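Local coordinates for protein 433aa long hypothetical phosphoribosylglycinamide formyl transferase (Pyrococcus horikoshii, PDB 2DWC) that is an ATP-grasp family protein that binds adenosine-5'-diphosphate in the crystal and forms a two-chain assembly, at residues B[309-313]-B[314-318]; B[146-149]-B[150-154]; B[96-99]-B[100-103]; B[380-383]-B[384-387]; B[124-127]-B[128-132]. One frame throughout, in Å; residues are numbered along the deposited sequence.

Contact 1. Residues B[309-313]-B[314-318]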
loop_
_atom_site.group_PDB
_atom_site.type_symbol
_atom_site.label_atom_id
_atom_site.label_comp_id
_atom_site.label_asym_id
_atom_site.label_seq_id
_atom_site.Cartn_x
_atom_site.Cartn_y
_atom_site.Cartn_z
ATOM N N PRO B 309 1.444 -8.366 -0.927
ATOM C CA PRO B 309 0.864 -7.272 -0.161
ATOM C C PRO B 309 0.933 -7.492 1.349
ATOM O O PRO B 309 0.747 -8.613 1.846
ATOM C CB PRO B 309 -0.573 -7.191 -0.697
ATOM C CG PRO B 309 -0.839 -8.541 -1.219
ATOM C CD PRO B 309 0.448 -8.987 -1.828
ATOM N N GLY B 310 1.263 -6.413 2.056
ATOM C CA GLY B 310 1.389 -6.498 3.505
ATOM C C GLY B 310 2.694 -7.164 3.926
ATOM O O GLY B 310 2.844 -7.507 5.098
ATOM N N PHE B 311 3.628 -7.359 2.981
ATOM C CA PHE B 311 4.892 -8.010 3.331
ATOM C C PHE B 311 6.170 -7.350 2.789
ATOM O O PHE B 311 7.207 -7.993 2.710
ATOM C CB PHE B 311 4.831 -9.496 2.942
ATOM C CG PHE B 311 3.975 -10.310 3.866
ATOM C CD1 PHE B 311 2.725 -10.789 3.462
ATOM C CD2 PHE B 311 4.413 -10.577 5.173
ATOM C CE1 PHE B 311 1.928 -11.536 4.354
ATOM C CE2 PHE B 311 3.627 -11.317 6.067
ATOM C CZ PHE B 311 2.387 -11.794 5.656
ATOM N N SER B 312 6.098 -6.071 2.391
ATOM C CA SER B 312 7.333 -5.383 1.980
ATOM C C SER B 312 8.216 -5.303 3.228
ATOM O O SER B 312 7.774 -5.627 4.332
ATOM C CB SER B 312 7.033 -3.916 1.571
ATOM O OG SER B 312 6.633 -3.207 2.759
ATOM N N GLU B 313 9.455 -4.839 3.064
ATOM C CA GLU B 313 10.330 -4.741 4.227
ATOM C C GLU B 313 9.706 -3.836 5.294
ATOM O O GLU B 313 10.005 -3.978 6.473
ATOM C CB GLU B 313 11.750 -4.199 3.857
ATOM C CG GLU B 313 11.734 -2.829 3.147
ATOM C CD GLU B 313 13.114 -2.146 3.164
ATOM O OE1 GLU B 313 13.261 -1.124 2.444
ATOM O OE2 GLU B 313 14.016 -2.611 3.913
ATOM N N PHE B 314 8.884 -2.870 4.870
ATOM C CA PHE B 314 8.272 -1.946 5.845
ATOM C C PHE B 314 7.230 -2.614 6.706
ATOM O O PHE B 314 7.161 -2.357 7.928
ATOM C CB PHE B 314 7.694 -0.759 5.054
ATOM C CG PHE B 314 8.699 -0.183 4.124
ATOM C CD1 PHE B 314 9.834 0.439 4.616
ATOM C CD2 PHE B 314 8.553 -0.356 2.733
ATOM C CE1 PHE B 314 10.846 0.888 3.756
ATOM C CE2 PHE B 314 9.542 0.090 1.857
ATOM C CZ PHE B 314 10.704 0.712 2.367
ATOM N N ALA B 315 6.409 -3.459 6.078
ATOM C CA ALA B 315 5.392 -4.192 6.780
ATOM C C ALA B 315 6.062 -5.308 7.609
ATOM O O ALA B 315 5.572 -5.630 8.689
ATOM C CB ALA B 315 4.383 -4.821 5.769
ATOM N N LEU B 316 7.169 -5.863 7.111
ATOM C CA LEU B 316 7.866 -6.927 7.886
ATOM C C LEU B 316 8.417 -6.277 9.153
ATOM O O LEU B 316 8.320 -6.837 10.233
ATOM C CB LEU B 316 9.024 -7.524 7.097
ATOM C CG LEU B 316 8.543 -8.439 5.961
ATOM C CD1 LEU B 316 9.711 -8.798 5.045
ATOM C CD2 LEU B 316 7.894 -9.720 6.560
ATOM N N HIS B 317 8.998 -5.093 9.003
ATOM C CA HIS B 317 9.543 -4.383 10.166
ATOM C C HIS B 317 8.431 -4.070 11.152
ATOM O O HIS B 317 8.569 -4.293 12.347
ATOM C CB HIS B 317 10.177 -3.053 9.706
ATOM C CG HIS B 317 11.048 -2.388 10.724
ATOM N ND1 HIS B 317 12.082 -3.032 11.372
ATOM C CD2 HIS B 317 11.075 -1.102 11.152
ATOM C CE1 HIS B 317 12.724 -2.168 12.141
ATOM N NE2 HIS B 317 12.133 -0.985 12.029
ATOM N N LEU B 318 7.342 -3.485 10.656
ATOM C CA LEU B 318 6.246 -3.104 11.546
ATOM C C LEU B 318 5.688 -4.317 12.311
ATOM O O LEU B 318 5.452 -4.268 13.525
ATOM C CB LEU B 318 5.117 -2.446 10.739
ATOM C CG LEU B 318 3.900 -2.064 11.592
ATOM C CD1 LEU B 318 4.287 -0.951 12.575
ATOM C CD2 LEU B 318 2.762 -1.596 10.676
#
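The carbonyl of Gly310 begins the contact, its O lying 3.2 Å from Ala315 CB, the methyl group that faces back toward the incoming loop. Phe311 follows and reaches further along the chain: the ring atom CD2 meets Leu316 CD2 at 3.8 Å, and because the methyl sits in the plane of the ring this is an edge contact, the two side chains running at about a right angle. Ser312 does the polar work. With OG held between its own backbone N and carbonyl carbon (chi1 68°), the hydroxyl turns back over the first turn and accepts weak hydrogen bonds from Phe314 N at 3.1 Å and Ala315 N at 3.3 Å. Its carbonyl O takes the firmer bond from Leu316 N, 2.9 Å long. Glu313 then lays CG over the Phe314 ring, 3.7 Å from the centroid and almost on the ring normal, a CH-pi contact. Its carboxylate OE2 is bound by His297 N, and its backbone O receives His317 N at 2.9 Å. On other sides, Phe314 packs against Leu30 and Glu33 of helix 29-40, while Phe311 also touches Ala371 of the second subunit. The arrangement is a serine N-cap, with Ser312 preceding helix 313-322 and its hydroxyl engaging amide groups of the first turn.

Contact 2. Residues B[146-149]-B[150-154]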
loop_
_atom_site.group_PDB
_atom_site.type_symbol
_atom_site.label_atom_id
_atom_site.label_comp_id
_atom_site.label_asym_id
_atom_site.label_seq_id
_atom_site.Cartn_x
_atom_site.Cartn_y
_atom_site.Cartn_z
ATOM N N ASP B 146 50.518 9.695 10.068
ATOM C CA ASP B 146 51.611 8.727 10.091
ATOM C C ASP B 146 51.060 7.312 10.080
ATOM O O ASP B 146 51.580 6.433 9.399
ATOM C CB ASP B 146 52.470 8.918 11.344
ATOM C CG ASP B 146 53.484 10.036 11.197
ATOM O OD1 ASP B 146 53.157 11.099 10.613
ATOM O OD2 ASP B 146 54.615 9.846 11.682
ATOM N N GLU B 147 50.002 7.085 10.849
ATOM C CA GLU B 147 49.416 5.759 10.892
ATOM C C GLU B 147 48.688 5.480 9.585
ATOM O O GLU B 147 48.681 4.346 9.099
ATOM C CB GLU B 147 48.457 5.649 12.071
ATOM C CG GLU B 147 49.152 5.569 13.401
ATOM C CD GLU B 147 48.178 5.330 14.531
ATOM O OE1 GLU B 147 48.635 5.076 15.667
ATOM O OE2 GLU B 147 46.956 5.392 14.275
ATOM N N LEU B 148 48.098 6.520 9.005
ATOM C CA LEU B 148 47.388 6.355 7.737
ATOM C C LEU B 148 48.364 5.880 6.644
ATOM O O LEU B 148 48.049 4.955 5.880
ATOM C CB LEU B 148 46.729 7.676 7.322
ATOM C CG LEU B 148 45.413 7.647 6.533
ATOM C CD1 LEU B 148 45.517 8.655 5.431
ATOM C CD2 LEU B 148 45.103 6.262 5.984
ATOM N N TYR B 149 49.554 6.495 6.580
ATOM C CA TYR B 149 50.544 6.093 5.573
ATOM C C TYR B 149 50.924 4.638 5.740
ATOM O O TYR B 149 50.938 3.870 4.773
ATOM C CB TYR B 149 51.815 6.939 5.675
ATOM C CG TYR B 149 51.815 8.154 4.800
ATOM C CD1 TYR B 149 51.563 9.419 5.333
ATOM C CD2 TYR B 149 52.069 8.044 3.431
ATOM C CE1 TYR B 149 51.565 10.552 4.526
ATOM C CE2 TYR B 149 52.071 9.175 2.607
ATOM C CZ TYR B 149 51.817 10.421 3.164
ATOM O OH TYR B 149 51.805 11.536 2.361
ATOM N N GLU B 150 51.236 4.241 6.968
ATOM C CA GLU B 150 51.641 2.862 7.223
ATOM C C GLU B 150 50.494 1.897 6.932
ATOM O O GLU B 150 50.708 0.819 6.375
ATOM C CB GLU B 150 52.123 2.703 8.667
ATOM C CG GLU B 150 52.663 1.304 8.996
ATOM C CD GLU B 150 53.296 1.206 10.388
ATOM O OE1 GLU B 150 53.148 2.155 11.201
ATOM O OE2 GLU B 150 53.939 0.166 10.663
ATOM N N ALA B 151 49.277 2.297 7.294
ATOM C CA ALA B 151 48.107 1.446 7.067
ATOM C C ALA B 151 47.860 1.230 5.573
ATOM O O ALA B 151 47.706 0.096 5.126
ATOM C CB ALA B 151 46.872 2.075 7.729
ATOM N N CYS B 152 47.817 2.307 4.797
ATOM C CA CYS B 152 47.595 2.163 3.358
ATOM C C CYS B 152 48.671 1.289 2.711
ATOM O O CYS B 152 48.374 0.463 1.846
ATOM C CB CYS B 152 47.550 3.530 2.678
ATOM S SG CYS B 152 46.068 4.513 3.078
ATOM N N GLU B 153 49.921 1.465 3.139
ATOM C CA GLU B 153 51.027 0.674 2.610
ATOM C C GLU B 153 50.866 -0.784 2.990
ATOM O O GLU B 153 51.071 -1.675 2.170
ATOM C CB GLU B 153 52.372 1.180 3.157
ATOM C CG GLU B 153 52.872 2.463 2.514
ATOM C CD GLU B 153 53.275 2.277 1.049
ATOM O OE1 GLU B 153 53.771 1.184 0.684
ATOM O OE2 GLU B 153 53.102 3.231 0.267
ATOM N N LYS B 154 50.483 -1.034 4.237
ATOM C CA LYS B 154 50.308 -2.404 4.702
ATOM C C LYS B 154 49.103 -3.106 4.080
ATOM O O LYS B 154 49.136 -4.310 3.834
ATOM C CB LYS B 154 50.168 -2.417 6.214
ATOM C CG LYS B 154 50.664 -3.678 6.884
ATOM C CD LYS B 154 50.710 -3.455 8.394
ATOM C CE LYS B 154 52.015 -3.941 9.009
ATOM N NZ LYS B 154 52.091 -3.582 10.455
#
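Tyr149 meets the following turn through its carbonyl, not through its flat ring: Tyr149 O accepts Glu153 N at 3.1 Å, and the Tyr149 side chain packs on Ile181 and Pro182 of helix 181-185. The other flat groups are carboxylates, and none is stacked across the contact. Glu153 packs its CG against the same oxygen, 3.3 Å from Tyr149 O, then bends at chi2 (-68°), and its OE2 is hydrogen-bonded to Tyr157 OH. Glu147 holds Thr143 N through OE2, and its OE1 stays 7.0 Å from Glu150 OE1, a spacing that probably limits repulsion between the like charges.

The apolar link is short and lies on the buried side, where Leu148 CD2 touches Cys152 SG at 3.5 Å. Cys152 points its sulfur back along the helix with SG anti to the carbonyl carbon (chi1 -70°), which brings it level with the leucine branch one turn earlier. Beside it the Ala151 methyl CB rests 3.2 Å from Glu147 O, the same carbonyl that accepts Ala151 N at 2.8 Å. The straightest of the four backbone bonds runs from Cys152 N to Leu148 O at 2.9 Å, with an N-H...O angle of 176°.

Leu148, Ala151 and Cys152 all turn onto Val201 of strand 199-203, while Glu147, Glu150 and Glu153 lie at the surface. This amphipathic helix, 145-155, packs on the four-stranded antiparallel sheet of the ATP-grasp domain, in a beta-alpha-beta crossover joining strands 139-142 and 159-163, which are parallel to each other on either side of strand 199-203.

Contact 3. Residues B[96-99]-B[100-103]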
loop_
_atom_site.group_PDB
_atom_site.type_symbol
_atom_site.label_atom_id
_atom_site.label_comp_id
_atom_site.label_asym_id
_atom_site.label_seq_id
_atom_site.Cartn_x
_atom_site.Cartn_y
_atom_site.Cartn_z
ATOM N N ASP B 96 22.097 9.020 23.181
ATOM C CA ASP B 96 21.817 8.926 24.611
ATOM C C ASP B 96 20.292 8.856 24.836
ATOM O O ASP B 96 19.813 8.186 25.732
ATOM C CB ASP B 96 22.334 10.167 25.368
ATOM C CG ASP B 96 23.845 10.140 25.588
ATOM O OD1 ASP B 96 24.483 9.119 25.275
ATOM O OD2 ASP B 96 24.391 11.150 26.071
ATOM N N ALA B 97 19.529 9.593 24.039
ATOM C CA ALA B 97 18.085 9.569 24.232
ATOM C C ALA B 97 17.544 8.160 24.053
ATOM O O ALA B 97 16.717 7.698 24.840
ATOM C CB ALA B 97 17.369 10.531 23.219
ATOM N N LEU B 98 17.963 7.504 22.970
ATOM C CA LEU B 98 17.488 6.139 22.716
ATOM C C LEU B 98 17.809 5.218 23.903
ATOM O O LEU B 98 16.961 4.421 24.325
ATOM C CB LEU B 98 18.095 5.596 21.398
ATOM C CG LEU B 98 17.750 6.373 20.121
ATOM C CD1 LEU B 98 18.408 5.651 18.891
ATOM C CD2 LEU B 98 16.224 6.466 19.945
ATOM N N PHE B 99 19.008 5.325 24.471
ATOM C CA PHE B 99 19.336 4.436 25.589
ATOM C C PHE B 99 18.479 4.786 26.788
ATOM O O PHE B 99 18.070 3.896 27.525
ATOM C CB PHE B 99 20.823 4.557 26.010
ATOM C CG PHE B 99 21.794 3.856 25.068
ATOM C CD1 PHE B 99 22.578 4.574 24.176
ATOM C CD2 PHE B 99 21.935 2.471 25.121
ATOM C CE1 PHE B 99 23.495 3.937 23.357
ATOM C CE2 PHE B 99 22.862 1.809 24.294
ATOM C CZ PHE B 99 23.635 2.536 23.425
ATOM N N GLU B 100 18.195 6.086 26.979
ATOM C CA GLU B 100 17.383 6.474 28.138
ATOM C C GLU B 100 15.926 5.989 28.006
ATOM O O GLU B 100 15.316 5.557 28.986
ATOM C CB GLU B 100 17.409 7.984 28.302
ATOM C CG GLU B 100 18.764 8.472 28.807
ATOM C CD GLU B 100 18.845 9.958 29.005
ATOM O OE1 GLU B 100 17.779 10.633 29.045
ATOM O OE2 GLU B 100 19.998 10.443 29.126
ATOM N N PHE B 101 15.369 6.073 26.788
ATOM C CA PHE B 101 13.991 5.608 26.580
ATOM C C PHE B 101 13.890 4.136 26.983
ATOM O O PHE B 101 12.941 3.699 27.648
ATOM C CB PHE B 101 13.536 5.714 25.103
ATOM C CG PHE B 101 13.613 7.117 24.513
ATOM C CD1 PHE B 101 13.442 8.239 25.336
ATOM C CD2 PHE B 101 13.861 7.302 23.147
ATOM C CE1 PHE B 101 13.532 9.569 24.783
ATOM C CE2 PHE B 101 13.955 8.625 22.574
ATOM C CZ PHE B 101 13.790 9.757 23.426
ATOM N N GLU B 102 14.854 3.369 26.507
ATOM C CA GLU B 102 14.849 1.911 26.768
ATOM C C GLU B 102 14.967 1.622 28.245
ATOM O O GLU B 102 14.246 0.755 28.783
ATOM C CB GLU B 102 16.002 1.326 25.929
ATOM C CG GLU B 102 16.231 -0.126 25.922
ATOM C CD GLU B 102 17.341 -0.412 24.920
ATOM O OE1 GLU B 102 18.532 -0.195 25.282
ATOM O OE2 GLU B 102 17.006 -0.793 23.765
ATOM N N LYS B 103 15.874 2.346 28.914
ATOM C CA LYS B 103 16.058 2.191 30.351
ATOM C C LYS B 103 14.793 2.491 31.116
ATOM O O LYS B 103 14.538 1.928 32.179
ATOM C CB LYS B 103 17.188 3.121 30.840
ATOM C CG LYS B 103 18.427 2.418 31.304
ATOM C CD LYS B 103 19.530 3.423 31.671
ATOM C CE LYS B 103 18.987 4.572 32.544
ATOM N NZ LYS B 103 18.531 4.167 33.924
HETATM O O HOH W 1 19.177 1.242 27.529
#
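Ala97 O accepts Phe101 N at 2.9 Å and also lies over the centre of the Phe101 ring, packed 3.1 Å above its plane. The ring is brought there by Phe101 CG standing anti to the carbonyl carbon (chi1 -58°), which folds it back across the preceding turn. Apolar contacts secure it: Ala97 CB touches Phe101 CZ at 3.7 Å, and Leu98 CD2 comes to Phe101 CD2 at 4.1 Å, the two side chains slanting past each other.

A water makes the third kind of link. It donates to Phe99 O at 2.9 Å and to Glu102 OE1 at 2.7 Å, while lying in the plane of the Phe99 ring at its edge. The carbonyl of Phe99 therefore serves both this water and Lys103 N. Glu102 is further held through OE2 by Ala112 N, and Glu100 uses both carboxylate oxygens elsewhere, in a salt bridge to Lys71 and a hydrogen bond to Trp75.

Helix 95-103 thus lies between two others. Ala97 and Phe101 pack on helix 71-81, with Phe101 edge-to-face on Trp75, and Leu98 and Phe99 pack on helix 112-118, where Phe99 meets Trp116 edge-to-face.

Contact 4. Residues B[380-383]-B[384-387]. With SO4 (sulfate ion), chain F.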
loop_
_atom_site.group_PDB
_atom_site.type_symbol
_atom_site.label_atom_id
_atom_site.label_comp_id
_atom_site.label_asym_id
_atom_site.label_seq_id
_atom_site.Cartn_x
_atom_site.Cartn_y
_atom_site.Cartn_z
ATOM N N GLU B 380 10.196 20.153 -0.720
ATOM C CA GLU B 380 11.284 20.934 -1.309
ATOM C C GLU B 380 12.338 19.993 -1.863
ATOM O O GLU B 380 12.573 18.914 -1.322
ATOM C CB GLU B 380 11.916 21.823 -0.223
ATOM C CG GLU B 380 13.235 22.433 -0.688
ATOM C CD GLU B 380 13.732 23.582 0.176
ATOM O OE1 GLU B 380 14.762 24.186 -0.185
ATOM O OE2 GLU B 380 13.105 23.882 1.199
ATOM N N ALA B 381 12.995 20.418 -2.928
ATOM C CA ALA B 381 14.051 19.603 -3.507
ATOM C C ALA B 381 15.406 20.249 -3.296
ATOM O O ALA B 381 15.531 21.472 -3.172
ATOM C CB ALA B 381 13.824 19.456 -4.995
ATOM N N TYR B 382 16.420 19.418 -3.196
ATOM C CA TYR B 382 17.785 19.966 -3.168
ATOM C C TYR B 382 18.536 19.074 -4.171
ATOM O O TYR B 382 18.092 17.944 -4.470
ATOM C CB TYR B 382 18.388 19.973 -1.758
ATOM C CG TYR B 382 18.572 18.628 -1.113
ATOM C CD1 TYR B 382 19.478 17.704 -1.637
ATOM C CD2 TYR B 382 17.849 18.275 0.027
ATOM C CE1 TYR B 382 19.658 16.454 -1.045
ATOM C CE2 TYR B 382 18.030 17.023 0.632
ATOM C CZ TYR B 382 18.935 16.117 0.084
ATOM O OH TYR B 382 19.112 14.859 0.634
ATOM N N VAL B 383 19.645 19.559 -4.727
ATOM C CA VAL B 383 20.361 18.756 -5.717
ATOM C C VAL B 383 20.780 17.431 -5.105
ATOM O O VAL B 383 21.423 17.387 -4.058
ATOM C CB VAL B 383 21.607 19.498 -6.266
ATOM C CG1 VAL B 383 22.407 18.553 -7.194
ATOM C CG2 VAL B 383 21.146 20.731 -7.049
ATOM N N GLY B 384 20.384 16.345 -5.770
ATOM C CA GLY B 384 20.695 15.025 -5.264
ATOM C C GLY B 384 19.603 14.441 -4.369
ATOM O O GLY B 384 19.698 13.289 -3.977
ATOM N N ARG B 385 18.575 15.212 -4.020
ATOM C CA ARG B 385 17.538 14.646 -3.132
ATOM C C ARG B 385 16.698 13.596 -3.868
ATOM O O ARG B 385 16.296 13.815 -4.997
ATOM C CB ARG B 385 16.601 15.750 -2.609
ATOM C CG ARG B 385 15.686 15.304 -1.439
ATOM C CD ARG B 385 14.812 16.438 -0.875
ATOM N NE ARG B 385 14.656 16.173 0.566
ATOM C CZ ARG B 385 14.032 16.971 1.421
ATOM N NH1 ARG B 385 13.479 18.106 0.996
ATOM N NH2 ARG B 385 13.983 16.641 2.710
ATOM N N ARG B 386 16.420 12.461 -3.224
ATOM C CA ARG B 386 15.595 11.449 -3.871
ATOM C C ARG B 386 14.139 11.873 -3.677
ATOM O O ARG B 386 13.675 11.990 -2.530
ATOM C CB ARG B 386 15.780 10.106 -3.187
ATOM C CG ARG B 386 15.226 8.974 -3.989
ATOM C CD ARG B 386 15.532 7.668 -3.240
ATOM N NE ARG B 386 16.975 7.423 -3.208
ATOM C CZ ARG B 386 17.629 6.896 -2.175
ATOM N NH1 ARG B 386 16.981 6.557 -1.069
ATOM N NH2 ARG B 386 18.940 6.698 -2.254
ATOM N N LEU B 387 13.433 12.081 -4.784
ATOM C CA LEU B 387 12.032 12.522 -4.743
ATOM C C LEU B 387 11.035 11.418 -5.026
ATOM O O LEU B 387 9.817 11.592 -4.789
ATOM C CB LEU B 387 11.821 13.673 -5.742
ATOM C CG LEU B 387 12.661 14.909 -5.411
ATOM C CD1 LEU B 387 12.209 16.069 -6.351
ATOM C CD2 LEU B 387 12.467 15.292 -3.917
HETATM S S SO4 F . 16.206 13.732 2.829
HETATM O O1 SO4 F . 17.394 14.556 2.429
HETATM O O2 SO4 F . 16.693 12.411 3.347
HETATM O O3 SO4 F . 15.440 14.456 3.897
HETATM O O4 SO4 F . 15.325 13.533 1.632
#
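Tyr382 and Arg385 grip one sulfate ion from two directions. The phenol OH donates to sulfate O1 across 2.5 Å, this oxygen lying in the plane of the tyrosine ring at its edge. The guanidinium presents its NE and NH2 together, with NE to O4 at 2.9 Å (N-H...O angle 165°) and NH2 to O3 also at 2.9 Å, so that the sulfur lies in the guanidinium plane. Lys378 NZ adds another donor to the anion.

Behind this shell, the remaining terminal nitrogen, Arg385 NH1, bonds to Glu380 O at 2.6 Å, the donor standing above the carbonyl plane. With partners on all three of its nitrogens, the guanidinium is fixed in rotation. The aliphatic root of the same arginine supports the tyrosine: Arg385 CB lies 3.4 Å from the ring centroid, directly over one face in a CH-pi contact. Tyr382 can receive it because its CG sits between the backbone N and the carbonyl carbon (chi1 63°), swinging the ring over the turn.

The backbone sets the spacing. Arg385 N donates to Tyr382 O at 2.8 Å, closing a type II beta turn whose third position is Gly384, at a positive phi of 92°. Farther back, Ala381 CB rests on Leu387 CD1 at 4.0 Å. Tyr382 N is buried without a partner in the model.

The sulfate probably came from the crystallisation liquor, but the lysine and the arginine probably make the pocket electropositive, the phenol adding a neutral donor, an arrangement consistent with holding a tetrahedral anion.

Contact 5. Residues B[124-127]-B[128-132]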
loop_
_atom_site.group_PDB
_atom_site.type_symbol
_atom_site.label_atom_id
_atom_site.label_comp_id
_atom_site.label_asym_id
_atom_site.label_seq_id
_atom_site.Cartn_x
_atom_site.Cartn_y
_atom_site.Cartn_z
ATOM N N LEU B 124 31.282 -1.232 14.676
ATOM C CA LEU B 124 30.594 -2.167 13.791
ATOM C C LEU B 124 31.529 -3.248 13.253
ATOM O O LEU B 124 31.234 -4.438 13.345
ATOM C CB LEU B 124 29.976 -1.422 12.617
ATOM C CG LEU B 124 29.144 -2.303 11.686
ATOM C CD1 LEU B 124 28.096 -3.062 12.516
ATOM C CD2 LEU B 124 28.501 -1.421 10.615
ATOM N N ARG B 125 32.651 -2.815 12.685
ATOM C CA ARG B 125 33.599 -3.774 12.122
ATOM C C ARG B 125 34.069 -4.744 13.195
ATOM O O ARG B 125 34.123 -5.956 12.971
ATOM C CB ARG B 125 34.786 -3.039 11.475
ATOM C CG ARG B 125 35.819 -3.975 10.784
ATOM C CD ARG B 125 35.198 -5.029 9.842
ATOM N NE ARG B 125 34.439 -4.458 8.709
ATOM C CZ ARG B 125 34.906 -4.323 7.476
ATOM N NH1 ARG B 125 36.145 -4.701 7.189
ATOM N NH2 ARG B 125 34.117 -3.854 6.515
ATOM N N GLU B 126 34.400 -4.246 14.382
ATOM C CA GLU B 126 34.846 -5.157 15.431
ATOM C C GLU B 126 33.738 -6.118 15.851
ATOM O O GLU B 126 33.997 -7.265 16.219
ATOM C CB GLU B 126 35.368 -4.356 16.633
ATOM C CG GLU B 126 36.654 -3.566 16.309
ATOM C CD GLU B 126 37.709 -4.437 15.610
ATOM O OE1 GLU B 126 38.042 -4.164 14.432
ATOM O OE2 GLU B 126 38.184 -5.402 16.236
ATOM N N THR B 127 32.489 -5.653 15.794
ATOM C CA THR B 127 31.379 -6.531 16.140
ATOM C C THR B 127 31.300 -7.663 15.112
ATOM O O THR B 127 31.103 -8.826 15.475
ATOM C CB THR B 127 30.033 -5.731 16.190
ATOM O OG1 THR B 127 30.117 -4.754 17.239
ATOM C CG2 THR B 127 28.840 -6.659 16.468
ATOM N N LEU B 128 31.438 -7.318 13.829
ATOM C CA LEU B 128 31.390 -8.350 12.794
ATOM C C LEU B 128 32.544 -9.342 12.901
ATOM O O LEU B 128 32.349 -10.538 12.737
ATOM C CB LEU B 128 31.437 -7.739 11.394
ATOM C CG LEU B 128 30.092 -7.404 10.719
ATOM C CD1 LEU B 128 29.179 -6.709 11.702
ATOM C CD2 LEU B 128 30.341 -6.539 9.483
ATOM N N VAL B 129 33.743 -8.831 13.151
ATOM C CA VAL B 129 34.912 -9.700 13.210
ATOM C C VAL B 129 35.034 -10.478 14.519
ATOM O O VAL B 129 35.182 -11.692 14.497
ATOM C CB VAL B 129 36.226 -8.878 12.984
ATOM C CG1 VAL B 129 37.453 -9.818 13.082
ATOM C CG2 VAL B 129 36.188 -8.182 11.628
ATOM N N LYS B 130 34.947 -9.791 15.656
ATOM C CA LYS B 130 35.101 -10.452 16.961
ATOM C C LYS B 130 33.884 -11.176 17.512
ATOM O O LYS B 130 34.025 -12.234 18.117
ATOM C CB LYS B 130 35.565 -9.456 18.025
ATOM C CG LYS B 130 36.755 -8.595 17.643
ATOM C CD LYS B 130 37.956 -9.438 17.288
ATOM C CE LYS B 130 39.132 -8.541 16.883
ATOM N NZ LYS B 130 40.250 -9.314 16.254
ATOM N N GLU B 131 32.686 -10.628 17.323
ATOM C CA GLU B 131 31.511 -11.309 17.855
ATOM C C GLU B 131 30.721 -12.151 16.852
ATOM O O GLU B 131 30.389 -13.290 17.125
ATOM C CB GLU B 131 30.576 -10.302 18.496
ATOM C CG GLU B 131 31.244 -9.394 19.499
ATOM C CD GLU B 131 30.242 -8.468 20.164
ATOM O OE1 GLU B 131 29.389 -8.967 20.939
ATOM O OE2 GLU B 131 30.298 -7.247 19.897
ATOM N N ALA B 132 30.379 -11.587 15.697
ATOM C CA ALA B 132 29.622 -12.370 14.731
ATOM C C ALA B 132 30.545 -13.408 14.084
ATOM O O ALA B 132 30.086 -14.461 13.670
ATOM C CB ALA B 132 29.019 -11.433 13.607
#
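A wider, pi-type turn marks helix 121-132, where Thr127 O accepts both Glu131 N at 3.0 Å and Ala132 N at 2.9 Å. The two bonds differ in shape: that from Ala132 is nearly straight (169°), whereas that from Glu131 is bent (137°) and approaches from above the carbonyl plane. Upstream the bonding is regular alpha-helical.

Along one flank Glu126 and Lys130 lie side by side and point the same way, with Glu126 OE2 against Lys130 CE at 3.3 Å. The charged ends do not form a salt bridge, since Lys130 NZ is 4.4 Å from Glu126 OE2, and the other oxygen, OE1, is held by Tyr139 and Tyr141. On the buried side Leu124 CD1 meets Leu128 CD1 at 3.9 Å.

The bend at chi2 (48°) lays Arg125 CD on Val129 CG2 at 3.8 Å. Beyond that its NH1 bonds to Ser137 OG.

The chemistry is divided: the bond from Ala132 N, five residues on, makes the turn wider, and Thr127 O also keeps the bond from Glu131 N; the acid-lysine attraction is probably modest at this separation; and Arg125 probably helps to position Ser137, a residue of the adenosine-5'-diphosphate pocket.

How the contacts relate
Along the chain the order is contact 3, contact 5, contact 2, contact 1, contact 4, none touching another. Contact 3 lies in the preATP-grasp region, and contact 1 comes within about 11 Å of it (nearest atoms), on a helix that packs against helix 29-40 of that same region. Contacts 5 and 2, with centres 22 Å apart, both pack on strand 139-142; contact 5 is closer to the bound adenosine-5'-diphosphate. Contact 2 is on the far side of the chain's centre from contact 1, their centres 44 Å apart. Contact 4 belongs to the C-terminal region, nearest atoms about 9 Å from contact 1. Together they sample the three sequence regions of the protein, with contact 5 near the nucleotide.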